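Local coordinates for transcriptional regulator ComR (Streptococcus vestibularis F0396, PDB 6HU8), which regulates competence as a member of the RNPP family, probably binding DNA through a helix-turn-helix domain and a signalling peptide through a TPR domain, at residues K4-L9 / D68-E73; G43-S48 / L115-L120; M20-L25 / Q36-E41; P75-E80 / N109-I114. All blocks are in the same frame, centred on the assembly; numbering follows the deposited sequence.

Contact 1 (K4-L9 / D68-E73)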
loop_
_atom_site.group_PDB
_atom_site.type_symbol
_atom_site.label_atom_id
_atom_site.label_comp_id
_atom_site.label_asym_id
_atom_site.label_seq_id
_atom_site.Cartn_x
_atom_site.Cartn_y
_atom_site.Cartn_z
ATOM N N LYS A 4 20.072 -15.734 6.693
ATOM C CA LYS A 4 18.890 -15.687 7.558
ATOM C C LYS A 4 19.044 -16.621 8.784
ATOM O O LYS A 4 18.734 -16.225 9.916
ATOM C CB LYS A 4 17.624 -16.044 6.764
ATOM C CG LYS A 4 17.144 -14.937 5.841
ATOM C CD LYS A 4 15.766 -15.256 5.226
ATOM C CE LYS A 4 15.885 -15.916 3.856
ATOM N NZ LYS A 4 15.784 -17.401 3.977
ATOM N N ASP A 5 19.527 -17.845 8.557
ATOM C CA ASP A 5 19.775 -18.802 9.642
ATOM C C ASP A 5 20.772 -18.251 10.649
ATOM O O ASP A 5 20.549 -18.335 11.852
ATOM C CB ASP A 5 20.312 -20.134 9.112
ATOM C CG ASP A 5 19.291 -20.912 8.297
ATOM O OD1 ASP A 5 18.069 -20.723 8.495
ATOM O OD2 ASP A 5 19.728 -21.728 7.455
ATOM N N SER A 6 21.882 -17.691 10.160
ATOM C CA SER A 6 22.960 -17.290 11.067
ATOM C C SER A 6 22.558 -16.066 11.877
ATOM O O SER A 6 22.760 -16.021 13.095
ATOM C CB SER A 6 24.264 -17.026 10.298
ATOM O OG SER A 6 24.060 -16.025 9.316
ATOM N N ILE A 7 21.984 -15.076 11.206
ATOM C CA ILE A 7 21.479 -13.894 11.898
ATOM C C ILE A 7 20.375 -14.269 12.906
ATOM O O ILE A 7 20.446 -13.879 14.068
ATOM C CB ILE A 7 20.954 -12.837 10.891
ATOM C CG1 ILE A 7 22.133 -12.251 10.103
ATOM C CG2 ILE A 7 20.209 -11.726 11.609
ATOM C CD1 ILE A 7 21.721 -11.316 8.993
ATOM N N GLY A 8 19.370 -15.022 12.470
ATOM C CA GLY A 8 18.344 -15.508 13.391
ATOM C C GLY A 8 18.909 -16.194 14.641
ATOM O O GLY A 8 18.479 -15.938 15.770
ATOM N N LEU A 9 19.894 -17.064 14.464
ATOM C CA LEU A 9 20.460 -17.775 15.612
ATOM C C LEU A 9 21.266 -16.844 16.524
ATOM O O LEU A 9 21.272 -17.021 17.732
ATOM C CB LEU A 9 21.332 -18.937 15.141
ATOM C CG LEU A 9 22.044 -19.748 16.217
ATOM C CD1 LEU A 9 21.046 -20.556 17.084
ATOM C CD2 LEU A 9 23.089 -20.645 15.563
ATOM N N ASP A 68 27.620 -9.973 13.114
ATOM C CA ASP A 68 28.998 -10.444 12.912
ATOM C C ASP A 68 29.457 -9.969 11.539
ATOM O O ASP A 68 29.576 -8.760 11.304
ATOM C CB ASP A 68 29.101 -11.961 13.035
ATOM C CG ASP A 68 30.375 -12.409 13.740
ATOM O OD1 ASP A 68 31.407 -11.729 13.593
ATOM O OD2 ASP A 68 30.336 -13.447 14.435
ATOM N N HIS A 69 29.667 -10.890 10.604
ATOM C CA HIS A 69 30.076 -10.463 9.262
ATOM C C HIS A 69 28.912 -10.438 8.269
ATOM O O HIS A 69 29.064 -9.932 7.150
ATOM C CB HIS A 69 31.190 -11.364 8.726
ATOM C CG HIS A 69 32.367 -11.481 9.648
ATOM N ND1 HIS A 69 33.220 -12.566 9.630
ATOM C CD2 HIS A 69 32.828 -10.654 10.615
ATOM C CE1 HIS A 69 34.156 -12.403 10.551
ATOM N NE2 HIS A 69 33.940 -11.249 11.162
ATOM N N ASP A 70 27.764 -10.986 8.671
ATOM C CA ASP A 70 26.572 -11.015 7.812
ATOM C C ASP A 70 26.049 -9.611 7.558
ATOM O O ASP A 70 26.301 -8.705 8.350
ATOM C CB ASP A 70 25.455 -11.867 8.440
ATOM C CG ASP A 70 25.810 -13.337 8.518
ATOM O OD1 ASP A 70 26.351 -13.864 7.525
ATOM O OD2 ASP A 70 25.530 -13.967 9.566
ATOM N N ARG A 71 25.310 -9.433 6.463
ATOM C CA ARG A 71 24.726 -8.130 6.132
ATOM C C ARG A 71 23.232 -8.224 5.857
ATOM O O ARG A 71 22.724 -9.298 5.539
ATOM C CB ARG A 71 25.433 -7.528 4.922
ATOM C CG ARG A 71 26.941 -7.521 5.059
ATOM C CD ARG A 71 27.620 -7.608 3.711
ATOM N NE ARG A 71 27.469 -6.375 2.947
ATOM C CZ ARG A 71 27.335 -6.327 1.625
ATOM N NH1 ARG A 71 27.328 -7.451 0.914
ATOM N NH2 ARG A 71 27.207 -5.158 1.010
ATOM N N ILE A 72 22.533 -7.099 5.992
ATOM C CA ILE A 72 21.116 -7.009 5.638
ATOM C C ILE A 72 20.855 -5.889 4.644
ATOM O O ILE A 72 19.699 -5.535 4.393
ATOM C CB ILE A 72 20.222 -6.756 6.855
ATOM C CG1 ILE A 72 20.699 -5.507 7.596
ATOM C CG2 ILE A 72 20.196 -7.978 7.754
ATOM C CD1 ILE A 72 19.715 -4.998 8.615
ATOM N N GLU A 73 21.915 -5.315 4.082
ATOM C CA GLU A 73 21.717 -4.176 3.204
ATOM C C GLU A 73 21.281 -4.588 1.797
ATOM O O GLU A 73 21.633 -5.657 1.280
ATOM C CB GLU A 73 22.981 -3.315 3.141
ATOM C CG GLU A 73 24.087 -3.866 2.284
ATOM C CD GLU A 73 25.340 -3.031 2.414
ATOM O OE1 GLU A 73 25.561 -2.479 3.514
ATOM O OE2 GLU A 73 26.098 -2.921 1.427
#
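Ser6 and Ile7, in the first turns of helix 3-17, meet Asp70 and Ile72 of the linker that follows helix 63-67. The contact lays the segment leading from the helix-turn-helix domain to the TPR domain along this first helix. The Asp70 side chain joins both halves of the contact. Its CB packs against Ile7 CG1 at 3.7 Å, with Ile7 CD1 alongside. Here the two side chains run past each other in opposite directions. Asp70 CG stands beside its own backbone N, opposite the carbonyl carbon (chi1 -67°), and this swings the carboxylate across to Ser6. OD2 takes a hydrogen bond from Ser6 OG at 2.5 Å. The hydroxyl comes from above the carboxylate plane, 47° out of it. OD1 lies further off. Beyond the polar pair, Ile7 CD1 reaches Ile72 CG2 at 3.9 Å, the two side chains crossing at about a right angle. Leu46 and Leu67 add to this apolar side. Asp70 OD2 also forms a salt bridge with Arg10, one turn further along the helix from Ser6. A single carboxylate oxygen thus gathers a hydroxyl and a guanidinium from the same helix. The positive charge of Arg10 would help to keep Asp70 ionised and pinned to the helix.

Contact 2 (G43-S48 / L115-L120)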
loop_
_atom_site.group_PDB
_atom_site.type_symbol
_atom_site.label_atom_id
_atom_site.label_comp_id
_atom_site.label_asym_id
_atom_site.label_seq_id
_atom_site.Cartn_x
_atom_site.Cartn_y
_atom_site.Cartn_z
ATOM N N GLY A 43 15.080 -18.455 10.881
ATOM C CA GLY A 43 15.720 -18.333 9.577
ATOM C C GLY A 43 14.730 -18.141 8.432
ATOM O O GLY A 43 15.124 -18.132 7.269
ATOM N N GLU A 44 13.447 -17.970 8.745
ATOM C CA GLU A 44 12.425 -17.817 7.699
ATOM C C GLU A 44 12.407 -16.442 7.053
ATOM O O GLU A 44 12.073 -16.291 5.872
ATOM C CB GLU A 44 11.036 -18.133 8.266
ATOM C CG GLU A 44 10.914 -19.585 8.676
ATOM C CD GLU A 44 9.640 -19.872 9.432
ATOM O OE1 GLU A 44 8.625 -19.213 9.136
ATOM O OE2 GLU A 44 9.663 -20.746 10.331
ATOM N N SER A 45 12.746 -15.409 7.805
ATOM C CA SER A 45 12.866 -14.124 7.141
ATOM C C SER A 45 14.041 -13.333 7.674
ATOM O O SER A 45 14.561 -13.600 8.765
ATOM C CB SER A 45 11.575 -13.312 7.267
ATOM O OG SER A 45 11.088 -13.324 8.585
ATOM N N LEU A 46 14.444 -12.358 6.869
ATOM C CA LEU A 46 15.566 -11.497 7.159
ATOM C C LEU A 46 15.042 -10.279 7.892
ATOM O O LEU A 46 14.013 -9.728 7.502
ATOM C CB LEU A 46 16.258 -11.080 5.850
ATOM C CG LEU A 46 17.570 -10.300 5.924
ATOM C CD1 LEU A 46 18.668 -11.183 6.485
ATOM C CD2 LEU A 46 17.970 -9.748 4.538
ATOM N N PRO A 47 15.747 -9.827 8.941
ATOM C CA PRO A 47 15.287 -8.568 9.534
ATOM C C PRO A 47 15.574 -7.363 8.643
ATOM O O PRO A 47 16.654 -7.268 8.020
ATOM C CB PRO A 47 16.083 -8.468 10.829
ATOM C CG PRO A 47 17.288 -9.301 10.607
ATOM C CD PRO A 47 16.932 -10.373 9.620
ATOM N N SER A 48 14.602 -6.455 8.577
ATOM C CA SER A 48 14.805 -5.157 7.951
ATOM C C SER A 48 15.662 -4.343 8.899
ATOM O O SER A 48 15.871 -4.744 10.061
ATOM C CB SER A 48 13.467 -4.449 7.667
ATOM O OG SER A 48 12.738 -4.203 8.867
ATOM N N LEU A 115 16.031 -9.756 0.662
ATOM C CA LEU A 115 14.968 -8.821 1.042
ATOM C C LEU A 115 14.343 -9.194 2.389
ATOM O O LEU A 115 14.131 -10.377 2.680
ATOM C CB LEU A 115 13.862 -8.755 -0.035
ATOM C CG LEU A 115 14.236 -8.106 -1.376
ATOM C CD1 LEU A 115 13.122 -8.233 -2.430
ATOM C CD2 LEU A 115 14.629 -6.642 -1.202
ATOM N N PRO A 116 14.075 -8.182 3.230
ATOM C CA PRO A 116 13.350 -8.442 4.477
ATOM C C PRO A 116 11.868 -8.689 4.211
ATOM O O PRO A 116 11.368 -8.482 3.104
ATOM C CB PRO A 116 13.545 -7.152 5.277
ATOM C CG PRO A 116 13.659 -6.095 4.234
ATOM C CD PRO A 116 14.404 -6.752 3.074
ATOM N N GLU A 117 11.171 -9.110 5.255
ATOM C CA GLU A 117 9.774 -9.494 5.170
ATOM C C GLU A 117 8.882 -8.402 4.584
ATOM O O GLU A 117 7.992 -8.688 3.782
ATOM C CB GLU A 117 9.289 -9.872 6.559
ATOM C CG GLU A 117 8.085 -10.744 6.614
ATOM C CD GLU A 117 7.855 -11.227 8.042
ATOM O OE1 GLU A 117 8.435 -12.270 8.438
ATOM O OE2 GLU A 117 7.110 -10.535 8.769
ATOM N N GLU A 118 9.110 -7.160 4.994
ATOM C CA GLU A 118 8.242 -6.066 4.565
ATOM C C GLU A 118 8.360 -5.756 3.077
ATOM O O GLU A 118 7.386 -5.365 2.443
ATOM C CB GLU A 118 8.546 -4.794 5.350
ATOM C CG GLU A 118 8.525 -4.972 6.836
ATOM C CD GLU A 118 9.906 -5.273 7.416
ATOM O OE1 GLU A 118 10.487 -6.344 7.093
ATOM O OE2 GLU A 118 10.386 -4.421 8.204
ATOM N N GLU A 119 9.567 -5.880 2.533
ATOM C CA GLU A 119 9.756 -5.672 1.111
ATOM C C GLU A 119 9.092 -6.796 0.330
ATOM O O GLU A 119 8.419 -6.554 -0.685
ATOM C CB GLU A 119 11.245 -5.581 0.760
ATOM C CG GLU A 119 11.927 -4.311 1.293
ATOM C CD GLU A 119 11.337 -3.020 0.712
ATOM O OE1 GLU A 119 10.984 -2.993 -0.496
ATOM O OE2 GLU A 119 11.229 -2.022 1.461
ATOM N N LEU A 120 9.273 -8.019 0.816
ATOM C CA LEU A 120 8.704 -9.189 0.169
ATOM C C LEU A 120 7.195 -9.110 0.168
ATOM O O LEU A 120 6.570 -9.489 -0.818
ATOM C CB LEU A 120 9.156 -10.470 0.874
ATOM C CG LEU A 120 10.607 -10.875 0.584
ATOM C CD1 LEU A 120 11.065 -12.015 1.501
ATOM C CD2 LEU A 120 10.727 -11.273 -0.879
HETATM O O HOH W 1 11.963 -7.712 9.092
HETATM O O HOH W 2 12.932 -11.933 4.622
#
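Two serine-glutamate pairs bridge the loop 43-48 and the start of helix 117-131. The two glutamates are successive residues of the helix, but they reach the loop in different shapes. Glu117 runs out extended, with CG opposite its backbone N (chi1 -158°). Its OE1 receives Ser45 OG at 2.9 Å, on the anti side and 33° out of the carboxylate plane. The same OE1 also forms a salt bridge with Arg39 of helix 34-41. Glu118 instead bends at chi2 (94°), which turns its carboxylate back toward Ser48. Ser48 OG donates to Glu118 OE2 in a very short bond of 2.5 Å. That hydroxyl also caps helix 49-59 through a weak bond from Lys51 N. Between the pairs, Pro116 lies against the loop backbone, with CB 3.5 Å from Ser48 N. One water links Leu46 O, Ser48 N and Glu118 OE1. A second joins Leu46 N, 2.7 Å away, to Leu115 O. The contact lies between the helix-turn-helix and TPR domains, consistent with the DNA-binding unit being held against the TPR domain in this apo form. On the loop side, Leu46 rests on helix 3-17 and Pro47 on helices 34-41 and 49-59. In the 115-120 segment, Leu115 and Pro116 both touch Ile74, which precedes helix 76-87.

Contact 3 (M20-L25 / Q36-E41)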
loop_
_atom_site.group_PDB
_atom_site.type_symbol
_atom_site.label_atom_id
_atom_site.label_comp_id
_atom_site.label_asym_id
_atom_site.label_seq_id
_atom_site.Cartn_x
_atom_site.Cartn_y
_atom_site.Cartn_z
ATOM N N MET A 20 15.575 -13.570 28.279
ATOM C CA MET A 20 14.526 -12.663 27.849
ATOM C C MET A 20 13.522 -13.418 26.982
ATOM O O MET A 20 13.892 -14.033 25.979
ATOM C CB MET A 20 15.126 -11.481 27.076
ATOM C CG MET A 20 14.129 -10.362 26.790
ATOM S SD MET A 20 14.727 -9.010 25.721
ATOM C CE MET A 20 15.796 -8.102 26.852
ATOM N N SER A 21 12.251 -13.398 27.374
ATOM C CA SER A 21 11.220 -14.056 26.581
ATOM C C SER A 21 10.948 -13.232 25.331
ATOM O O SER A 21 11.316 -12.062 25.270
ATOM C CB SER A 21 9.945 -14.226 27.383
ATOM O OG SER A 21 9.263 -12.994 27.432
ATOM N N ARG A 22 10.326 -13.842 24.327
ATOM C CA ARG A 22 9.963 -13.112 23.112
ATOM C C ARG A 22 9.005 -11.982 23.409
ATOM O O ARG A 22 9.150 -10.885 22.855
ATOM C CB ARG A 22 9.348 -14.046 22.071
ATOM C CG ARG A 22 10.334 -15.094 21.600
ATOM C CD ARG A 22 9.846 -15.729 20.337
ATOM N NE ARG A 22 10.859 -16.586 19.733
ATOM C CZ ARG A 22 10.938 -17.899 19.909
ATOM N NH1 ARG A 22 10.054 -18.524 20.683
ATOM N NH2 ARG A 22 11.901 -18.584 19.302
ATOM N N GLU A 23 8.012 -12.231 24.272
ATOM C CA GLU A 23 7.033 -11.186 24.577
ATOM C C GLU A 23 7.727 -9.990 25.237
ATOM O O GLU A 23 7.368 -8.842 24.965
ATOM C CB GLU A 23 5.896 -11.711 25.486
ATOM C CG GLU A 23 4.824 -12.517 24.750
ATOM C CD GLU A 23 5.291 -13.906 24.339
ATOM O OE1 GLU A 23 6.288 -14.387 24.920
ATOM O OE2 GLU A 23 4.659 -14.524 23.436
ATOM N N VAL A 24 8.705 -10.257 26.103
ATOM C CA VAL A 24 9.450 -9.167 26.752
ATOM C C VAL A 24 10.228 -8.356 25.709
ATOM O O VAL A 24 10.175 -7.123 25.694
ATOM C CB VAL A 24 10.414 -9.690 27.825
ATOM C CG1 VAL A 24 11.409 -8.598 28.260
ATOM C CG2 VAL A 24 9.625 -10.214 29.044
ATOM N N LEU A 25 10.933 -9.043 24.822
ATOM C CA LEU A 25 11.692 -8.325 23.788
ATOM C C LEU A 25 10.739 -7.452 22.953
ATOM O O LEU A 25 11.014 -6.267 22.697
ATOM C CB LEU A 25 12.471 -9.310 22.905
ATOM C CG LEU A 25 13.582 -8.663 22.047
ATOM C CD1 LEU A 25 14.733 -9.642 21.813
ATOM C CD2 LEU A 25 13.045 -8.162 20.726
ATOM N N GLN A 36 6.752 -12.083 14.050
ATOM C CA GLN A 36 7.859 -11.506 13.273
ATOM C C GLN A 36 9.206 -11.961 13.834
ATOM O O GLN A 36 10.079 -12.398 13.094
ATOM C CB GLN A 36 7.774 -9.975 13.273
ATOM C CG GLN A 36 6.739 -9.396 12.296
ATOM C CD GLN A 36 6.454 -7.950 12.565
ATOM O OE1 GLN A 36 7.043 -7.354 13.468
ATOM N NE2 GLN A 36 5.544 -7.365 11.794
ATOM N N LEU A 37 9.373 -11.862 15.152
ATOM C CA LEU A 37 10.607 -12.336 15.801
ATOM C C LEU A 37 10.825 -13.832 15.579
ATOM O O LEU A 37 11.913 -14.249 15.203
ATOM C CB LEU A 37 10.593 -12.020 17.308
ATOM C CG LEU A 37 11.826 -12.509 18.106
ATOM C CD1 LEU A 37 13.136 -11.963 17.522
ATOM C CD2 LEU A 37 11.709 -12.105 19.566
ATOM N N ILE A 38 9.803 -14.653 15.814
ATOM C CA ILE A 38 9.942 -16.092 15.558
ATOM C C ILE A 38 10.418 -16.459 14.132
ATOM O O ILE A 38 11.249 -17.346 13.971
ATOM C CB ILE A 38 8.615 -16.820 15.852
ATOM C CG1 ILE A 38 8.374 -16.824 17.364
ATOM C CG2 ILE A 38 8.675 -18.264 15.398
ATOM C CD1 ILE A 38 6.976 -17.298 17.756
ATOM N N ARG A 39 9.895 -15.786 13.105
ATOM C CA ARG A 39 10.285 -16.081 11.732
ATOM C C ARG A 39 11.754 -15.709 11.511
ATOM O O ARG A 39 12.475 -16.381 10.763
ATOM C CB ARG A 39 9.380 -15.335 10.730
ATOM C CG ARG A 39 7.989 -15.960 10.586
ATOM C CD ARG A 39 7.183 -15.355 9.442
ATOM N NE ARG A 39 6.862 -13.945 9.648
ATOM C CZ ARG A 39 5.761 -13.515 10.256
ATOM N NH1 ARG A 39 4.881 -14.396 10.736
ATOM N NH2 ARG A 39 5.546 -12.215 10.404
ATOM N N ILE A 40 12.201 -14.646 12.174
ATOM C CA ILE A 40 13.613 -14.247 12.083
ATOM C C ILE A 40 14.491 -15.295 12.762
ATOM O O ILE A 40 15.441 -15.802 12.156
ATOM C CB ILE A 40 13.850 -12.849 12.721
ATOM C CG1 ILE A 40 13.190 -11.753 11.875
ATOM C CG2 ILE A 40 15.355 -12.582 12.944
ATOM C CD1 ILE A 40 13.179 -10.391 12.549
ATOM N N GLU A 41 14.157 -15.652 14.008
ATOM C CA GLU A 41 14.970 -16.611 14.756
ATOM C C GLU A 41 14.992 -17.989 14.105
ATOM O O GLU A 41 15.951 -18.735 14.287
ATOM C CB GLU A 41 14.483 -16.734 16.207
ATOM C CG GLU A 41 14.707 -15.439 17.024
ATOM C CD GLU A 41 14.380 -15.583 18.511
ATOM O OE1 GLU A 41 13.767 -16.596 18.901
ATOM O OE2 GLU A 41 14.736 -14.676 19.296
#
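Arg22 and Leu25 of helix 22-26 face Leu37, Ile38 and Glu41 of helix 34-41. These two helices make up the helix-turn-helix of the cro/C1 type, in which the second helix is normally the one that reads DNA. Ser21 comes first, as the N-cap. Its OG accepts from Val24 N at 3.1 Å and fixes the start of the helix. Arg22 follows and carries most of the contact. Its CG sits beside the backbone N, opposite the carbonyl carbon (chi1 -64°), and from there the chain runs extended to NE, past Leu37 toward Ile38 and Glu41. CG touches Leu37 CD2 at 3.9 Å. Farther out, CD and NE lie over Ile38, whose CG1 sits over one face of the guanidinium, toward its rim, and comes to 3.4 Å from Arg22 NE. At the edge of the guanidinium is Glu41 OE1. NH2 donates to it at 2.8 Å, nearly along the C-O axis of the carboxylate, while NE adds a weak bond to the same oxygen at 3.0 Å. Both nitrogens converge on one oxygen, and the two planes are turned 55° apart, unlike a flat pairing with two oxygens. One turn later Leu25 follows, its CD2 4.3 Å from Leu37 CD2. Leu32, in the loop between the helices, touches both leucines. Glu41 is buried, and its other oxygen, OE2, forms a salt bridge with Arg15 of helix 3-17. With a guanidinium at each oxygen, the carboxylate probably stays charged despite its burial, and it ties three helices of the domain together.

Contact 4 (P75-E80 / N109-I114)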
loop_
_atom_site.group_PDB
_atom_site.type_symbol
_atom_site.label_atom_id
_atom_site.label_comp_id
_atom_site.label_asym_id
_atom_site.label_seq_id
_atom_site.Cartn_x
_atom_site.Cartn_y
_atom_site.Cartn_z
ATOM N N PRO A 75 20.813 -3.672 -2.286
ATOM C CA PRO A 75 21.485 -2.922 -3.359
ATOM C C PRO A 75 20.645 -1.756 -3.905
ATOM O O PRO A 75 19.419 -1.847 -3.936
ATOM C CB PRO A 75 21.705 -3.983 -4.446
ATOM C CG PRO A 75 21.694 -5.298 -3.713
ATOM C CD PRO A 75 20.714 -5.115 -2.579
ATOM N N ASP A 76 21.308 -0.684 -4.335
ATOM C CA ASP A 76 20.627 0.454 -4.949
ATOM C C ASP A 76 19.753 0.015 -6.125
ATOM O O ASP A 76 18.702 0.585 -6.359
ATOM C CB ASP A 76 21.639 1.506 -5.428
ATOM C CG ASP A 76 22.268 2.283 -4.283
ATOM O OD1 ASP A 76 21.750 2.197 -3.147
ATOM O OD2 ASP A 76 23.268 2.996 -4.522
ATOM N N THR A 77 20.201 -1.003 -6.848
ATOM C CA THR A 77 19.494 -1.518 -8.016
ATOM C C THR A 77 18.076 -2.021 -7.687
ATOM O O THR A 77 17.144 -1.868 -8.484
ATOM C CB THR A 77 20.290 -2.665 -8.654
ATOM O OG1 THR A 77 20.661 -3.594 -7.630
ATOM C CG2 THR A 77 21.560 -2.140 -9.327
ATOM N N TYR A 78 17.924 -2.632 -6.514
ATOM C CA TYR A 78 16.601 -3.077 -6.082
ATOM C C TYR A 78 15.661 -1.887 -5.965
ATOM O O TYR A 78 14.552 -1.885 -6.515
ATOM C CB TYR A 78 16.661 -3.812 -4.743
ATOM C CG TYR A 78 15.277 -3.958 -4.143
ATOM C CD1 TYR A 78 14.400 -4.923 -4.622
ATOM C CD2 TYR A 78 14.832 -3.103 -3.143
ATOM C CE1 TYR A 78 13.122 -5.058 -4.094
ATOM C CE2 TYR A 78 13.549 -3.222 -2.610
ATOM C CZ TYR A 78 12.702 -4.203 -3.090
ATOM O OH TYR A 78 11.430 -4.341 -2.573
ATOM N N TYR A 79 16.108 -0.874 -5.235
ATOM C CA TYR A 79 15.286 0.300 -5.018
ATOM C C TYR A 79 14.928 0.979 -6.329
ATOM O O TYR A 79 13.838 1.491 -6.465
ATOM C CB TYR A 79 15.984 1.282 -4.079
ATOM C CG TYR A 79 16.072 0.757 -2.676
ATOM C CD1 TYR A 79 14.923 0.592 -1.912
ATOM C CD2 TYR A 79 17.297 0.402 -2.117
ATOM C CE1 TYR A 79 14.988 0.104 -0.632
ATOM C CE2 TYR A 79 17.373 -0.088 -0.832
ATOM C CZ TYR A 79 16.213 -0.237 -0.094
ATOM O OH TYR A 79 16.276 -0.725 1.188
ATOM N N GLU A 80 15.836 0.965 -7.301
ATOM C CA GLU A 80 15.546 1.585 -8.592
ATOM C C GLU A 80 14.430 0.842 -9.307
ATOM O O GLU A 80 13.530 1.459 -9.878
ATOM C CB GLU A 80 16.796 1.619 -9.480
ATOM C CG GLU A 80 17.908 2.510 -8.955
ATOM C CD GLU A 80 19.241 2.262 -9.661
ATOM O OE1 GLU A 80 19.222 1.790 -10.822
ATOM O OE2 GLU A 80 20.300 2.519 -9.048
ATOM N N ASN A 109 12.663 -12.348 -8.553
ATOM C CA ASN A 109 13.683 -13.305 -8.969
ATOM C C ASN A 109 15.107 -12.811 -8.732
ATOM O O ASN A 109 15.999 -13.594 -8.386
ATOM C CB ASN A 109 13.495 -13.648 -10.443
ATOM C CG ASN A 109 12.301 -14.544 -10.674
ATOM O OD1 ASN A 109 11.929 -15.342 -9.806
ATOM N ND2 ASN A 109 11.698 -14.429 -11.850
ATOM N N GLN A 110 15.312 -11.509 -8.906
ATOM C CA GLN A 110 16.643 -10.927 -8.793
ATOM C C GLN A 110 17.087 -10.655 -7.361
ATOM O O GLN A 110 18.281 -10.531 -7.105
ATOM C CB GLN A 110 16.708 -9.618 -9.576
ATOM C CG GLN A 110 16.561 -9.790 -11.086
ATOM C CD GLN A 110 16.960 -8.542 -11.856
ATOM O OE1 GLN A 110 18.043 -7.989 -11.652
ATOM N NE2 GLN A 110 16.083 -8.092 -12.741
ATOM N N PHE A 111 16.141 -10.545 -6.428
ATOM C CA PHE A 111 16.479 -10.047 -5.094
ATOM C C PHE A 111 15.835 -10.754 -3.913
ATOM O O PHE A 111 16.146 -10.422 -2.774
ATOM C CB PHE A 111 16.134 -8.559 -4.999
ATOM C CG PHE A 111 16.927 -7.706 -5.938
ATOM C CD1 PHE A 111 18.265 -7.451 -5.694
ATOM C CD2 PHE A 111 16.346 -7.187 -7.079
ATOM C CE1 PHE A 111 19.007 -6.675 -6.571
ATOM C CE2 PHE A 111 17.085 -6.405 -7.962
ATOM C CZ PHE A 111 18.413 -6.151 -7.706
ATOM N N PHE A 112 14.968 -11.729 -4.166
ATOM C CA PHE A 112 14.164 -12.318 -3.093
ATOM C C PHE A 112 14.996 -12.799 -1.898
ATOM O O PHE A 112 14.495 -12.867 -0.767
ATOM C CB PHE A 112 13.340 -13.495 -3.628
ATOM C CG PHE A 112 14.131 -14.765 -3.763
ATOM C CD1 PHE A 112 14.870 -15.015 -4.911
ATOM C CD2 PHE A 112 14.144 -15.700 -2.742
ATOM C CE1 PHE A 112 15.611 -16.170 -5.031
ATOM C CE2 PHE A 112 14.879 -16.865 -2.851
ATOM C CZ PHE A 112 15.614 -17.104 -3.998
ATOM N N ASP A 113 16.261 -13.144 -2.143
ATOM C CA ASP A 113 17.066 -13.772 -1.097
ATOM C C ASP A 113 17.799 -12.756 -0.217
ATOM O O ASP A 113 18.424 -13.132 0.773
ATOM C CB ASP A 113 18.086 -14.769 -1.692
ATOM C CG ASP A 113 18.550 -15.813 -0.655
ATOM O OD1 ASP A 113 17.729 -16.192 0.208
ATOM O OD2 ASP A 113 19.729 -16.244 -0.682
ATOM N N ILE A 114 17.713 -11.471 -0.543
ATOM C CA ILE A 114 18.335 -10.486 0.334
ATOM C C ILE A 114 17.322 -9.465 0.838
ATOM O O ILE A 114 17.714 -8.422 1.371
ATOM C CB ILE A 114 19.524 -9.751 -0.371
ATOM C CG1 ILE A 114 19.121 -9.230 -1.752
ATOM C CG2 ILE A 114 20.716 -10.697 -0.523
ATOM C CD1 ILE A 114 18.347 -7.924 -1.756
#
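The Phe111 ring, near the end of helix 94-111, has Tyr78 over one face. Both helices belong to the all-helical TPR domain, and the pair packs the start of helix 76-87 against the end of helix 94-111. Tyr78 CB stands 3.9 Å from the Phe111 ring centroid, only 2° off the ring normal, a CH-pi contact. The Tyr78 ring turns its edge toward the same Phe111 ring, in an offset edge-to-face pair with planes at 75° and centroids 5.7 Å apart. Phe111 CD2 lies at the edge of the Tyr78 ring, near its plane. Tyr78 CG is anti to its backbone N (chi1 166°), which turns the ring edge toward Phe111 while CB stays over its face. The ring ends in OH, which is hydrogen-bonded to Glu119 of helix 117-131, which holds the outer end of the ring. Thr77 crosses Phe111 at about a right angle. Its OG1 comes to 3.4 Å from Phe111 CZ, oblique to the ring. Met81, further along helix 76-87, also touches Phe111. Pro75, the N-cap of that helix, slides past the phenylalanine with CG 4.2 Å from Phe111 CE1. At the margin, Pro75 CD meets the end of Ile114 at CD1, 3.8 Å away.

Contact 3 lies in the probable DNA-binding domain, and contact 1 joins its first helix to the segment that leads to the TPR part. Contact 4 lies in the TPR part, and contact 2 between the two. Contact 3 is nested inside the loop closed by contact 1, and contact 4 inside that closed by contact 2. The centres of contacts 1 and 2 are about 11 Å apart, with Lys4 packed on the 43-48 loop. Contact 2 meets contact 3 through Glu117 OE1 and Arg39 NE, a 2.6 Å salt bridge. It meets contact 4 through Glu119 OE1 and Tyr78 OH, 2.5 Å apart. Since Arg39 belongs to the probable DNA-reading helix, its bond to Glu117 may restrain that helix in this apo form.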